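Local coordinates for protein glutaredoxin-glutathione complex (Polygonaceae, PDB 5KQA) that binds glutathione and probably catalyses glutathione-dependent thiol-disulfide exchange as a member of the thioredoxin-fold glutaredoxin family, at residues V40-T45 with I67-E72. Numbering follows the deposited sequence.
Sequences VVFSKT and IELDQE. With GSH (glutathione), chain B.
V41 O accepts the amide of I67 (N to O 3.1 Å), part of the parallel pairing of strands 39-43 and 65-68 in the beta-alpha-beta unit of the thioredoxin fold, with helix 48-60 as the crossover. F42 and I67 lie side by side on the face covered by helix 20-35, F42 CD1 approaching I67 CB at 4.0 Å and L69 CD2 a little farther on; V40 CG1 sits over one face of the ring, offset toward its rim. S43 bonds through both its backbone N and its backbone O, the N to I67 O and the O to L69 N (2.7 Å), which continues the bonding just past the end of strand 65-68. With OG anti to the backbone N (chi1 176°), the S43 hydroxyl faces E68 OE1, although that oxygen is less surely placed; K54 pairs with E68 OE2 and also bonds S43 OG. Beyond the strand, K44 lays its CB and CG near D70 OD1 and runs on extended beyond CG to glutathione, where NZ bonds carboxylate O31 at 3.0 Å and O32 only weakly; Q79 holds the same amine. The D70 carboxylate meets T45 with both oxygens: OD1 takes T45 N from above the carboxylate plane, while OD2 accepts T45 OG1 (2.7 Å) on its syn lone pair. As both donor and acceptor, T45 OG1 also receives Q71 NE2 at 2.7 Å. A valine here would probably leave D70 OD2 and the Q71 amide without the hydroxyl they share, freeing the Q71 end to turn. The Q71 bond lies close to the amide plane, with an N-H...O angle of 158°.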
ATOM      1  N   VAL A  40       1.334   4.751  -0.497  1.00 10.07           N
ATOM      2  CA  VAL A  40       0.191   4.059  -1.089  1.00  8.21           C
ATOM      3  C   VAL A  40      -0.283   2.959  -0.161  1.00 10.58           C
ATOM      4  O   VAL A  40       0.520   2.185   0.368  1.00  8.66           O
ATOM      5  CB  VAL A  40       0.507   3.417  -2.467  1.00 15.35           C
ATOM      6  CG1 VAL A  40      -0.753   2.745  -3.042  1.00  7.66           C
ATOM      7  CG2 VAL A  40       1.065   4.443  -3.446  1.00 15.81           C
ATOM      8  N   VAL A  41      -1.594   2.875   0.015  1.00  9.99           N
ATOM      9  CA  VAL A  41      -2.180   1.804   0.797  1.00 10.94           C
ATOM     10  C   VAL A  41      -3.116   0.977  -0.073  1.00 10.83           C
ATOM     11  O   VAL A  41      -4.255   1.371  -0.290  1.00  9.31           O
ATOM     12  CB  VAL A  41      -2.950   2.345   2.012  1.00  8.86           C
ATOM     13  CG1 VAL A  41      -3.504   1.191   2.820  1.00  9.84           C
ATOM     14  CG2 VAL A  41      -2.032   3.208   2.887  1.00  5.31           C
ATOM     15  N   PHE A  42      -2.644  -0.165  -0.581  1.00  6.80           N
ATOM     16  CA  PHE A  42      -3.552  -1.070  -1.278  1.00  8.58           C
ATOM     17  C   PHE A  42      -4.425  -1.717  -0.218  1.00 10.76           C
ATOM     18  O   PHE A  42      -3.937  -2.295   0.738  1.00  7.22           O
ATOM     19  CB  PHE A  42      -2.817  -2.112  -2.114  1.00  6.98           C
ATOM     20  CG  PHE A  42      -2.072  -1.527  -3.276  1.00  9.40           C
ATOM     21  CD1 PHE A  42      -2.733  -1.220  -4.461  1.00  9.87           C
ATOM     22  CD2 PHE A  42      -0.713  -1.270  -3.182  1.00  8.69           C
ATOM     23  CE1 PHE A  42      -2.046  -0.673  -5.542  1.00  5.40           C
ATOM     24  CE2 PHE A  42      -0.012  -0.727  -4.262  1.00  7.99           C
ATOM     25  CZ  PHE A  42      -0.687  -0.424  -5.444  1.00  6.81           C
ATOM     26  N   SER A  43      -5.730  -1.592  -0.404  1.00  9.51           N
ATOM     27  CA  SER A  43      -6.686  -1.782   0.676  1.00 11.46           C
ATOM     28  C   SER A  43      -7.935  -2.542   0.208  1.00  9.56           C
ATOM     29  O   SER A  43      -8.139  -2.752  -0.996  1.00  8.33           O
ATOM     30  CB  SER A  43      -7.072  -0.400   1.230  1.00  9.44           C
ATOM     31  OG  SER A  43      -8.070  -0.471   2.232  1.00 16.36           O
ATOM     32  N   LYS A  44      -8.761  -2.964   1.161  1.00  8.17           N
ATOM     33  CA  LYS A  44     -10.159  -3.299   0.857  1.00  8.62           C
ATOM     34  C   LYS A  44     -11.067  -2.515   1.809  1.00 10.57           C
ATOM     35  O   LYS A  44     -10.701  -2.263   2.956  1.00 11.76           O
ATOM     36  CB  LYS A  44     -10.403  -4.806   0.946  1.00  5.46           C
ATOM     37  CG  LYS A  44      -9.832  -5.558  -0.263  1.00  9.63           C
ATOM     38  CD  LYS A  44     -10.061  -7.065  -0.172  1.00 12.27           C
ATOM     39  CE  LYS A  44      -9.550  -7.770  -1.429  1.00 17.11           C
ATOM     40  NZ  LYS A  44      -9.740  -9.244  -1.360  1.00 26.97           N
ATOM     41  N   THR A  45     -12.228  -2.093   1.320  1.00 14.47           N
ATOM     42  CA  THR A  45     -13.065  -1.135   2.045  1.00 10.92           C
ATOM     43  C   THR A  45     -13.420  -1.568   3.470  1.00 12.52           C
ATOM     44  O   THR A  45     -13.448  -0.754   4.389  1.00 10.15           O
ATOM     45  CB  THR A  45     -14.383  -0.869   1.288  1.00 15.14           C
ATOM     46  OG1 THR A  45     -14.099  -0.628  -0.093  1.00 14.52           O
ATOM     47  CG2 THR A  45     -15.112   0.340   1.881  1.00 17.04           C
ATOM     48  N   ILE A  67      -6.188   2.664  -2.331  1.00  6.03           N
ATOM     49  CA  ILE A  67      -6.720   1.986  -3.498  1.00  7.43           C
ATOM     50  C   ILE A  67      -7.498   0.774  -3.005  1.00 12.72           C
ATOM     51  O   ILE A  67      -6.920  -0.185  -2.501  1.00  9.07           O
ATOM     52  CB  ILE A  67      -5.608   1.549  -4.485  1.00 10.29           C
ATOM     53  CG1 ILE A  67      -4.819   2.765  -5.005  1.00 13.33           C
ATOM     54  CG2 ILE A  67      -6.208   0.772  -5.653  1.00  9.42           C
ATOM     55  CD1 ILE A  67      -5.616   3.644  -6.003  1.00  7.24           C
ATOM     56  N   GLU A  68      -8.816   0.833  -3.130  1.00 10.47           N
ATOM     57  CA  GLU A  68      -9.679  -0.230  -2.626  1.00 10.59           C
ATOM     58  C   GLU A  68      -9.853  -1.315  -3.674  1.00 11.57           C
ATOM     59  O   GLU A  68     -10.596  -1.124  -4.633  1.00 10.69           O
ATOM     60  CB  GLU A  68     -11.047   0.333  -2.226  1.00  8.90           C
ATOM     61  CG  GLU A  68     -11.002   1.437  -1.176  1.00 10.80           C
ATOM     62  CD  GLU A  68     -10.670   0.910   0.210  1.00 17.01           C
ATOM     63  OE1 GLU A  68     -10.210  -0.243   0.302  1.00 20.47           O
ATOM     64  OE2 GLU A  68     -10.876   1.639   1.208  1.00 15.45           O
ATOM     65  N   LEU A  69      -9.185  -2.452  -3.493  1.00  8.78           N
ATOM     66  CA  LEU A  69      -9.189  -3.494  -4.517  1.00 15.16           C
ATOM     67  C   LEU A  69     -10.594  -4.039  -4.808  1.00 12.63           C
ATOM     68  O   LEU A  69     -10.910  -4.406  -5.949  1.00  8.16           O
ATOM     69  CB  LEU A  69      -8.269  -4.638  -4.108  1.00 11.29           C
ATOM     70  CG  LEU A  69      -6.804  -4.292  -3.875  1.00 17.45           C
ATOM     71  CD1 LEU A  69      -6.026  -5.582  -3.638  1.00 12.88           C
ATOM     72  CD2 LEU A  69      -6.254  -3.508  -5.050  1.00 12.86           C
ATOM     73  N   ASP A  70     -11.436  -4.069  -3.780  1.00 11.90           N
ATOM     74  CA  ASP A  70     -12.804  -4.576  -3.910  1.00 14.05           C
ATOM     75  C   ASP A  70     -13.680  -3.665  -4.771  1.00 17.92           C
ATOM     76  O   ASP A  70     -14.776  -4.039  -5.168  1.00 16.74           O
ATOM     77  CB  ASP A  70     -13.442  -4.736  -2.525  1.00 10.82           C
ATOM     78  CG  ASP A  70     -13.394  -3.460  -1.728  1.00 11.65           C
ATOM     79  OD1 ASP A  70     -12.284  -2.912  -1.573  1.00 16.11           O
ATOM     80  OD2 ASP A  70     -14.455  -2.981  -1.283  1.00 23.11           O
ATOM     81  N   GLN A  71     -13.195  -2.460  -5.047  1.00 15.57           N
ATOM     82  CA  GLN A  71     -13.950  -1.505  -5.847  1.00 11.71           C
ATOM     83  C   GLN A  71     -13.319  -1.290  -7.213  1.00 15.67           C
ATOM     84  O   GLN A  71     -13.784  -0.475  -8.004  1.00 13.60           O
ATOM     85  CB  GLN A  71     -14.059  -0.182  -5.109  1.00 10.66           C
ATOM     86  CG  GLN A  71     -14.810  -0.327  -3.800  1.00 19.97           C
ATOM     87  CD  GLN A  71     -15.182   0.996  -3.226  1.00 18.93           C
ATOM     88  OE1 GLN A  71     -15.752   1.828  -3.922  1.00 23.06           O
ATOM     89  NE2 GLN A  71     -14.847   1.220  -1.955  1.00 16.32           N
ATOM     90  N   GLU A  72     -12.239  -2.011  -7.478  1.00 12.89           N
ATOM     91  CA  GLU A  72     -11.570  -1.911  -8.766  1.00 10.11           C
ATOM     92  C   GLU A  72     -11.999  -3.096  -9.626  1.00 13.23           C
ATOM     93  O   GLU A  72     -12.067  -4.219  -9.126  1.00 11.45           O
ATOM     94  CB  GLU A  72     -10.051  -1.882  -8.579  1.00 10.82           C
ATOM     95  CG  GLU A  72      -9.544  -0.671  -7.798  1.00 14.66           C
ATOM     96  CD  GLU A  72      -9.554   0.613  -8.618  1.00 14.73           C
ATOM     97  OE1 GLU A  72      -9.581   0.535  -9.860  1.00 18.17           O
ATOM     98  OE2 GLU A  72      -9.519   1.706  -8.018  1.00 17.10           O
TER
HETATM   99  N1  GSH B 201      -1.090  -9.422   9.679  1.00 27.82           N
HETATM  100  CA1 GSH B 201      -1.800  -8.783   8.620  1.00 24.36           C
HETATM  101  C1  GSH B 201      -1.654  -7.291   8.816  1.00 25.14           C
HETATM  102  O11 GSH B 201      -1.825  -6.503   7.847  1.00 15.02           O
HETATM  103  O12 GSH B 201      -1.344  -6.838   9.955  1.00 25.97           O
HETATM  104  CB1 GSH B 201      -3.261  -9.212   8.615  1.00 20.28           C
HETATM  105  CG1 GSH B 201      -4.042  -8.482   7.527  1.00 22.92           C
HETATM  106  CD1 GSH B 201      -5.281  -9.260   7.091  1.00 27.70           C
HETATM  107  OE1 GSH B 201      -5.575 -10.310   7.633  1.00 32.31           O
HETATM  108  N2  GSH B 201      -6.107  -8.760   6.040  1.00 20.62           N
HETATM  109  CA2 GSH B 201      -7.268  -9.468   5.602  1.00 29.31           C
HETATM  110  C2  GSH B 201      -7.092 -10.056   4.224  1.00 31.35           C
HETATM  111  O2  GSH B 201      -6.450  -9.476   3.362  1.00 24.17           O
HETATM  112  CB2 GSH B 201      -8.443  -8.534   5.420  1.00 32.36           C
HETATM  113  SG2 GSH B 201      -9.219  -8.142   6.964  1.00 36.56           S
HETATM  114  N3  GSH B 201      -7.735 -11.284   3.921  1.00 29.92           N
HETATM  115  CA3 GSH B 201      -7.614 -11.830   2.612  1.00 28.23           C
HETATM  116  C3  GSH B 201      -8.279 -10.874   1.622  1.00 35.85           C
HETATM  117  O31 GSH B 201      -7.848 -10.779   0.443  1.00 46.17           O
HETATM  118  O32 GSH B 201      -9.267 -10.159   1.961  1.00 29.58           O